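Local coordinates for SusD-like carbohydrate binding protein BF1063 (Bacteroides fragilis NCTC 9343, PDB 3I4G), which probably binds carbohydrate at the outer membrane as a SusD-family protein, most likely helping to capture glycans for uptake, at residues K97-C102 with F127-Q132. Sequence-based numbering, arbitrary orientation.
Sequences KRIGYC and FLRATQ. With EDO (1,2-ethanediol), chain G.
Arg98 crosses to the amide of Gln132. Its CB lies 4.1 Å from Gln132 OE1, and because CG stands anti to the backbone N the chain runs straight over to the other helix. Arg98 CD then packs 3.6 Å from Gln132 CD, and the bend at chi3 turns the guanidinium so that the two side chains cross at about a right angle. NE bonds to the Leu31 carbonyl. NH1 gives Gln132 OE1 a weak, bent bond (3.1 Å, 141°) at the guanidinium edge, the two planes lying 66° apart; the stronger partner of NH1 is Asp46, by a salt bridge. NH2 bonds to the Tyr32 carbonyl and to O1 of an ethanediol, probably from the crystallisation liquor. The amide's rotation is fixed from its other end, where Gln132 NE2 bonds to Thr131 OG1 at 3.0 Å, nearly in the amide plane. Apolar contacts flank this: Ile99 CG1 meets Gln132 CB at 3.7 Å, and Cys102 CB meets Arg129 CB at 3.8 Å. Consecutive helices 86-109 and 116-139 form a helical hairpin, their short segments nearly antiparallel (150°) with axes 9.1 Å apart; helix 21-33 packs on Cys102 and Leu128, helix 163-180 on Arg129 and Ala130.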
ATOM      1  N   LYS A  97     -18.165   6.636  -6.967  1.00  8.94           N
ATOM      2  CA  LYS A  97     -18.625   7.896  -6.357  1.00 10.21           C
ATOM      3  C   LYS A  97     -17.618   9.004  -6.692  1.00 10.79           C
ATOM      4  O   LYS A  97     -18.012  10.074  -7.172  1.00 10.59           O
ATOM      5  CB  LYS A  97     -18.808   7.777  -4.851  1.00 12.04           C
ATOM      6  CG  LYS A  97     -19.485   8.966  -4.205  1.00 17.66           C
ATOM      7  CD  LYS A  97     -19.987   8.664  -2.809  1.00 20.95           C
ATOM      8  CE  LYS A  97     -20.866   9.800  -2.273  1.00 27.71           C
ATOM      9  N   ARG A  98     -16.321   8.773  -6.475  1.00  9.00           N
ATOM     10  CA  ARG A  98     -15.351   9.782  -6.792  1.00 10.04           C
ATOM     11  C   ARG A  98     -15.331  10.049  -8.308  1.00  9.82           C
ATOM     12  O   ARG A  98     -15.302  11.212  -8.711  1.00 10.56           O
ATOM     13  CB  ARG A  98     -13.948   9.394  -6.330  1.00 11.19           C
ATOM     14  CG  ARG A  98     -12.975  10.401  -6.859  1.00 12.37           C
ATOM     15  CD  ARG A  98     -11.571  10.214  -6.468  1.00 14.56           C
ATOM     16  NE  ARG A  98     -11.270  10.659  -5.118  1.00 12.85           N
ATOM     17  CZ  ARG A  98     -10.957   9.860  -4.123  1.00 13.96           C
ATOM     18  NH1 ARG A  98     -11.075   8.557  -4.242  1.00 15.27           N
ATOM     19  NH2 ARG A  98     -10.583  10.377  -2.974  1.00 15.08           N
ATOM     20  N   ILE A  99     -15.407   9.013  -9.136  1.00  8.83           N
ATOM     21  CA  ILE A  99     -15.428   9.202 -10.578  1.00  9.20           C
ATOM     22  C   ILE A  99     -16.586  10.113 -10.965  1.00  9.47           C
ATOM     23  O   ILE A  99     -16.403  11.053 -11.751  1.00 10.02           O
ATOM     24  CB  ILE A  99     -15.505   7.850 -11.293  1.00  8.36           C
ATOM     25  CG1 ILE A  99     -14.155   7.109 -11.169  1.00 10.90           C
ATOM     26  CG2 ILE A  99     -15.908   8.025 -12.789  1.00 10.16           C
ATOM     27  CD1 ILE A  99     -14.272   5.604 -11.467  1.00  8.77           C
ATOM     28  N   GLY A 100     -17.759   9.868 -10.409  1.00  9.46           N
ATOM     29  CA  GLY A 100     -18.912  10.697 -10.768  1.00 10.58           C
ATOM     30  C   GLY A 100     -18.726  12.132 -10.368  1.00 10.31           C
ATOM     31  O   GLY A 100     -19.059  13.024 -11.147  1.00 10.75           O
ATOM     32  N   TYR A 101     -18.176  12.393  -9.180  1.00 11.42           N
ATOM     33  CA  TYR A 101     -17.914  13.775  -8.784  1.00 11.39           C
ATOM     34  C   TYR A 101     -16.826  14.394  -9.673  1.00 10.28           C
ATOM     35  O   TYR A 101     -16.925  15.582 -10.008  1.00  9.92           O
ATOM     36  CB  TYR A 101     -17.568  13.870  -7.306  1.00 13.51           C
ATOM     37  CG  TYR A 101     -18.777  13.697  -6.409  1.00 18.53           C
ATOM     38  CD1 TYR A 101     -19.834  14.622  -6.460  1.00 25.39           C
ATOM     39  CD2 TYR A 101     -18.858  12.669  -5.504  1.00 23.80           C
ATOM     40  CE1 TYR A 101     -20.950  14.476  -5.638  1.00 35.02           C
ATOM     41  CE2 TYR A 101     -19.967  12.533  -4.659  1.00 22.99           C
ATOM     42  CZ  TYR A 101     -20.996  13.421  -4.741  1.00 27.17           C
ATOM     43  OH  TYR A 101     -22.081  13.266  -3.891  1.00 35.10           O
ATOM     44  N   CYS A 102     -15.806  13.642 -10.075  1.00  9.40           N
ATOM     45  CA  CYS A 102     -14.799  14.180 -10.978  1.00  9.32           C
ATOM     46  C   CYS A 102     -15.414  14.540 -12.308  1.00 10.26           C
ATOM     47  O   CYS A 102     -15.080  15.585 -12.914  1.00  9.34           O
ATOM     48  CB  CYS A 102     -13.660  13.185 -11.220  1.00 10.33           C
ATOM     49  SG  CYS A 102     -12.543  12.903  -9.802  1.00 12.10           S
ATOM     50  N   PHE A 127      -6.271  13.603 -12.773  1.00  9.93           N
ATOM     51  CA  PHE A 127      -5.394  12.695 -12.037  1.00  7.92           C
ATOM     52  C   PHE A 127      -6.195  11.849 -11.083  1.00  8.53           C
ATOM     53  O   PHE A 127      -6.076  10.634 -11.065  1.00  8.89           O
ATOM     54  CB  PHE A 127      -4.339  13.486 -11.264  1.00  8.53           C
ATOM     55  CG  PHE A 127      -3.604  12.660 -10.231  1.00  8.56           C
ATOM     56  CD1 PHE A 127      -2.598  11.789 -10.614  1.00 10.28           C
ATOM     57  CD2 PHE A 127      -3.929  12.758  -8.889  1.00  8.99           C
ATOM     58  CE1 PHE A 127      -1.925  11.026  -9.667  1.00  9.94           C
ATOM     59  CE2 PHE A 127      -3.239  11.989  -7.950  1.00  9.06           C
ATOM     60  CZ  PHE A 127      -2.241  11.121  -8.355  1.00  8.99           C
ATOM     61  N   LEU A 128      -7.026  12.491 -10.276  1.00  8.66           N
ATOM     62  CA  LEU A 128      -7.827  11.781  -9.285  1.00  8.42           C
ATOM     63  C   LEU A 128      -8.775  10.779  -9.942  1.00  9.17           C
ATOM     64  O   LEU A 128      -8.862   9.634  -9.491  1.00  9.82           O
ATOM     65  CB  LEU A 128      -8.589  12.765  -8.398  1.00  8.92           C
ATOM     66  CG  LEU A 128      -7.715  13.577  -7.459  1.00  8.49           C
ATOM     67  CD1 LEU A 128      -8.518  14.709  -6.828  1.00 10.40           C
ATOM     68  CD2 LEU A 128      -7.050  12.690  -6.344  1.00 11.91           C
ATOM     69  N   ARG A 129      -9.452  11.168 -11.020  1.00  7.75           N
ATOM     70  CA  ARG A 129     -10.340  10.248 -11.707  1.00  8.78           C
ATOM     71  C   ARG A 129      -9.562   9.062 -12.262  1.00  9.93           C
ATOM     72  O   ARG A 129      -9.986   7.894 -12.149  1.00  9.11           O
ATOM     73  CB  ARG A 129     -11.073  10.991 -12.836  1.00  9.35           C
ATOM     74  CG  ARG A 129     -11.966  10.075 -13.660  1.00  9.16           C
ATOM     75  CD  ARG A 129     -12.740  10.834 -14.744  1.00  9.80           C
ATOM     76  NE  ARG A 129     -11.871  11.407 -15.756  1.00  9.04           N
ATOM     77  CZ  ARG A 129     -12.316  12.036 -16.842  1.00 10.37           C
ATOM     78  NH1 ARG A 129     -13.609  12.174 -17.060  1.00 11.37           N
ATOM     79  NH2 ARG A 129     -11.461  12.507 -17.720  1.00 10.19           N
ATOM     80  N   ALA A 130      -8.425   9.333 -12.874  1.00  8.74           N
ATOM     81  CA  ALA A 130      -7.636   8.261 -13.449  1.00  8.27           C
ATOM     82  C   ALA A 130      -7.088   7.279 -12.415  1.00  9.14           C
ATOM     83  O   ALA A 130      -7.015   6.077 -12.708  1.00  8.71           O
ATOM     84  CB  ALA A 130      -6.504   8.809 -14.293  1.00  9.22           C
ATOM     85  N   THR A 131      -6.753   7.761 -11.224  1.00  9.36           N
ATOM     86  CA  THR A 131      -6.315   6.835 -10.197  1.00  7.64           C
ATOM     87  C   THR A 131      -7.418   5.838  -9.871  1.00  7.93           C
ATOM     88  O   THR A 131      -7.131   4.684  -9.617  1.00  9.24           O
ATOM     89  CB  THR A 131      -5.833   7.472  -8.882  1.00  8.38           C
ATOM     90  OG1 THR A 131      -6.898   8.168  -8.223  1.00  9.27           O
ATOM     91  CG2 THR A 131      -4.614   8.361  -9.075  1.00  8.83           C
ATOM     92  N   GLN A 132      -8.676   6.241  -9.902  1.00  7.98           N
ATOM     93  CA  GLN A 132      -9.746   5.296  -9.584  1.00  8.76           C
ATOM     94  C   GLN A 132      -9.830   4.212 -10.628  1.00  8.69           C
ATOM     95  O   GLN A 132      -9.981   3.048 -10.279  1.00  9.07           O
ATOM     96  CB  GLN A 132     -11.087   6.035  -9.454  1.00  8.66           C
ATOM     97  CG  GLN A 132     -11.064   7.188  -8.461  1.00  8.70           C
ATOM     98  CD  GLN A 132     -10.601   6.775  -7.085  1.00 12.17           C
ATOM     99  OE1 GLN A 132     -11.375   6.229  -6.303  1.00 11.30           O
ATOM    100  NE2 GLN A 132      -9.328   7.057  -6.767  1.00 10.07           N
TER
HETATM  101  C1  EDO G   6      -8.657   9.386   0.571  1.00 18.78           C
HETATM  102  O1  EDO G   6      -9.857   9.601  -0.219  1.00 17.32           O
HETATM  103  C2  EDO G   6      -7.883  10.659   0.748  1.00 19.88           C
HETATM  104  O2  EDO G   6      -7.467  11.172  -0.533  1.00 18.95           O